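Local coordinates for protein virB8 (Agrobacterium tumefaciens, PDB 2CC3) that is a component of the type IV secretion system, here as its periplasmic domain, and is suggested to help direct T-DNA transfer to plant cells, at residues I76-V81 and Q86-K91. Residues are numbered along the deposited sequence; the frame is centred on the assembly and turned at random.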
ATOM      1  N   ILE A  76      -4.283  13.501  -8.482  1.00  6.98           N
ATOM      2  CA  ILE A  76      -4.240  14.478  -9.577  1.00  3.41           C
ATOM      3  C   ILE A  76      -2.963  15.306  -9.545  1.00  6.97           C
ATOM      4  O   ILE A  76      -2.236  15.327 -10.536  1.00  8.23           O
ATOM      5  CB  ILE A  76      -5.473  15.363  -9.630  1.00  4.38           C
ATOM      6  CG1 ILE A  76      -6.703  14.533  -9.989  1.00  5.10           C
ATOM      7  CG2 ILE A  76      -5.223  16.575 -10.576  1.00  6.45           C
ATOM      8  CD1 ILE A  76      -8.006  15.231  -9.673  1.00  2.00           C
ATOM      9  N   ALA A  77      -2.654  15.959  -8.421  1.00  7.72           N
ATOM     10  CA  ALA A  77      -1.377  16.737  -8.337  1.00  8.26           C
ATOM     11  C   ALA A  77      -0.817  16.804  -6.912  1.00  8.03           C
ATOM     12  O   ALA A  77      -1.571  16.727  -5.960  1.00  6.16           O
ATOM     13  CB  ALA A  77      -1.583  18.169  -8.926  1.00  5.90           C
ATOM     14  N   SER A  78       0.504  16.928  -6.763  1.00 12.33           N
ATOM     15  CA  SER A  78       1.099  17.256  -5.457  1.00 11.97           C
ATOM     16  C   SER A  78       1.900  18.532  -5.575  1.00 16.43           C
ATOM     17  O   SER A  78       2.753  18.639  -6.452  1.00 16.21           O
ATOM     18  CB  SER A  78       2.001  16.140  -4.925  1.00  5.42           C
ATOM     19  OG  SER A  78       1.232  15.014  -4.653  1.00  2.16           O
ATOM     20  N   ASN A  79       1.634  19.488  -4.683  1.00 17.17           N
ATOM     21  CA  ASN A  79       2.286  20.795  -4.755  1.00 18.68           C
ATOM     22  C   ASN A  79       2.847  21.134  -3.381  1.00 18.41           C
ATOM     23  O   ASN A  79       2.114  21.100  -2.387  1.00 15.94           O
ATOM     24  CB  ASN A  79       1.301  21.883  -5.265  1.00 19.03           C
ATOM     25  CG  ASN A  79       0.428  21.401  -6.455  1.00 22.74           C
ATOM     26  OD1 ASN A  79       0.927  21.155  -7.563  1.00 17.45           O
ATOM     27  ND2 ASN A  79      -0.886  21.252  -6.214  1.00 25.95           N
ATOM     28  N   ASP A  80       4.146  21.414  -3.314  1.00 19.63           N
ATOM     29  CA  ASP A  80       4.755  21.847  -2.062  1.00 23.20           C
ATOM     30  C   ASP A  80       4.488  23.331  -1.887  1.00 25.12           C
ATOM     31  O   ASP A  80       4.851  24.131  -2.733  1.00 28.69           O
ATOM     32  CB  ASP A  80       6.257  21.540  -2.026  1.00 24.21           C
ATOM     33  CG  ASP A  80       6.548  20.053  -2.109  1.00 24.45           C
ATOM     34  OD1 ASP A  80       6.682  19.393  -1.057  1.00 27.73           O
ATOM     35  OD2 ASP A  80       6.624  19.541  -3.235  1.00 25.27           O
ATOM     36  N   VAL A  81       3.800  23.694  -0.816  1.00 28.98           N
ATOM     37  CA  VAL A  81       3.482  25.101  -0.589  1.00 29.00           C
ATOM     38  C   VAL A  81       4.566  25.805   0.234  1.00 29.97           C
ATOM     39  O   VAL A  81       5.016  26.888  -0.135  1.00 31.35           O
ATOM     40  CB  VAL A  81       2.048  25.320  -0.021  1.00 29.43           C
ATOM     41  CG1 VAL A  81       1.154  25.942  -1.077  1.00 30.13           C
ATOM     42  CG2 VAL A  81       1.447  24.032   0.464  1.00 28.46           C
ATOM     43  N   GLN A  86       2.269  20.193   2.032  1.00  4.74           N
ATOM     44  CA  GLN A  86       2.029  19.794   0.686  1.00  7.13           C
ATOM     45  C   GLN A  86       0.513  19.828   0.512  1.00  9.39           C
ATOM     46  O   GLN A  86      -0.232  19.497   1.462  1.00  5.43           O
ATOM     47  CB  GLN A  86       2.613  18.397   0.399  1.00  9.03           C
ATOM     48  CG  GLN A  86       2.928  18.163  -1.090  1.00  7.45           C
ATOM     49  CD  GLN A  86       3.662  16.827  -1.386  1.00  6.50           C
ATOM     50  OE1 GLN A  86       3.047  15.747  -1.372  1.00  4.50           O
ATOM     51  NE2 GLN A  86       4.967  16.915  -1.701  1.00  2.00           N
ATOM     52  N   GLN A  87       0.065  20.288  -0.660  1.00  3.03           N
ATOM     53  CA  GLN A  87      -1.324  20.126  -1.022  1.00 10.44           C
ATOM     54  C   GLN A  87      -1.422  19.063  -2.092  1.00 10.80           C
ATOM     55  O   GLN A  87      -0.603  19.016  -3.016  1.00 12.18           O
ATOM     56  CB  GLN A  87      -1.952  21.453  -1.488  1.00 11.18           C
ATOM     57  CG  GLN A  87      -2.239  22.381  -0.336  1.00 14.17           C
ATOM     58  CD  GLN A  87      -2.958  23.646  -0.733  1.00 17.65           C
ATOM     59  OE1 GLN A  87      -2.380  24.544  -1.348  1.00 19.94           O
ATOM     60  NE2 GLN A  87      -4.218  23.741  -0.355  1.00 18.04           N
ATOM     61  N   ILE A  88      -2.434  18.212  -1.951  1.00 11.42           N
ATOM     62  CA  ILE A  88      -2.658  17.084  -2.851  1.00  9.26           C
ATOM     63  C   ILE A  88      -4.068  17.089  -3.388  1.00  7.50           C
ATOM     64  O   ILE A  88      -5.026  16.900  -2.621  1.00  7.74           O
ATOM     65  CB  ILE A  88      -2.407  15.735  -2.129  1.00 11.48           C
ATOM     66  CG1 ILE A  88      -0.964  15.657  -1.643  1.00  9.43           C
ATOM     67  CG2 ILE A  88      -2.744  14.567  -3.055  1.00 12.62           C
ATOM     68  CD1 ILE A  88      -0.667  14.452  -0.829  1.00 10.58           C
ATOM     69  N   ARG A  89      -4.191  17.275  -4.704  1.00  6.07           N
ATOM     70  CA  ARG A  89      -5.470  17.239  -5.380  1.00  4.45           C
ATOM     71  C   ARG A  89      -5.748  15.801  -5.808  1.00  4.93           C
ATOM     72  O   ARG A  89      -4.857  15.151  -6.343  1.00  3.90           O
ATOM     73  CB  ARG A  89      -5.443  18.146  -6.609  1.00 10.30           C
ATOM     74  CG  ARG A  89      -6.815  18.570  -7.100  1.00 15.73           C
ATOM     75  CD  ARG A  89      -7.124  20.044  -6.803  1.00 16.71           C
ATOM     76  NE  ARG A  89      -8.572  20.314  -6.787  1.00 19.13           N
ATOM     77  CZ  ARG A  89      -9.345  20.412  -7.862  1.00 22.19           C
ATOM     78  NH1 ARG A  89      -8.871  20.244  -9.084  1.00 26.54           N
ATOM     79  NH2 ARG A  89     -10.627  20.653  -7.716  1.00 26.36           N
ATOM     80  N   TYR A  90      -6.969  15.307  -5.567  1.00  2.00           N
ATOM     81  CA  TYR A  90      -7.312  13.942  -5.910  1.00  2.03           C
ATOM     82  C   TYR A  90      -8.766  13.875  -6.241  1.00  3.59           C
ATOM     83  O   TYR A  90      -9.535  14.685  -5.769  1.00  4.38           O
ATOM     84  CB  TYR A  90      -6.966  12.937  -4.766  1.00  3.26           C
ATOM     85  CG  TYR A  90      -7.663  13.192  -3.448  1.00  2.00           C
ATOM     86  CD1 TYR A  90      -8.813  12.514  -3.107  1.00  2.00           C
ATOM     87  CD2 TYR A  90      -7.160  14.130  -2.547  1.00  2.13           C
ATOM     88  CE1 TYR A  90      -9.464  12.766  -1.920  1.00  2.00           C
ATOM     89  CE2 TYR A  90      -7.786  14.382  -1.365  1.00  2.63           C
ATOM     90  CZ  TYR A  90      -8.951  13.709  -1.050  1.00  3.89           C
ATOM     91  OH  TYR A  90      -9.578  13.969   0.156  1.00  2.71           O
ATOM     92  N   LYS A  91      -9.121  12.905  -7.070  1.00  6.57           N
ATOM     93  CA  LYS A  91     -10.492  12.585  -7.403  1.00  9.38           C
ATOM     94  C   LYS A  91     -10.951  11.434  -6.558  1.00  8.73           C
ATOM     95  O   LYS A  91     -10.225  10.435  -6.401  1.00  8.78           O
ATOM     96  CB  LYS A  91     -10.570  12.183  -8.878  1.00 15.93           C
ATOM     97  CG  LYS A  91     -11.958  11.749  -9.354  1.00 21.01           C
ATOM     98  CD  LYS A  91     -11.970  11.696 -10.880  1.00 25.52           C
ATOM     99  CE  LYS A  91     -13.165  10.908 -11.446  1.00 28.89           C
ATOM    100  NZ  LYS A  91     -12.794   9.571 -12.020  1.00 30.55           N
TER
HETATM  101  O   HOH W   1       2.311  13.525  -3.015  1.00  7.64           O
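Ala77 and Asn79 pair antiparallel with Arg89 and Gln87 through backbone hydrogen bonds, the segment axes running at 162° in the hairpin of strands 69-82 and 85-96. This hairpin opens the antiparallel sheet of the NTF2-like VirB8 periplasmic domain, with 69-82 outermost within the chain. At Asn79 and Gln87 the ladder is regular, each N to the other's O at 2.8 Å. Near the other end two residues, Ile76 and Ala77, stand opposite the single Arg89, a classic beta bulge: Arg89 O accepts from Ile76 N (2.8 Å) and Ala77 N (3.1 Å), both arriving on one face of its carbonyl plane. At the bulge the Ile76 side chain points toward the partner strand, its CD1 3.7 Å from Lys91 N.

Ser78, Asp80, Gln86 and Ile88 share the sheet face that meets helix 6-23, where Ile88 packs on Trp16 and Val19. Gln86, with CG anti to its own N (chi1 -155°) and an extended chain, lays its amide across the neighbouring strand, CG resting 3.3 Å from Asn79 O. Its NE2 also bonds Asn12 of that helix, so helix and edge strand share one amide. While a water links Gln86 OE1 to Ser78 OG, itself bonded to His75, Gln86 NE2 meets Asp80 OD1 at 3.1 Å from above the carboxylate plane, the two flat groups 79° apart.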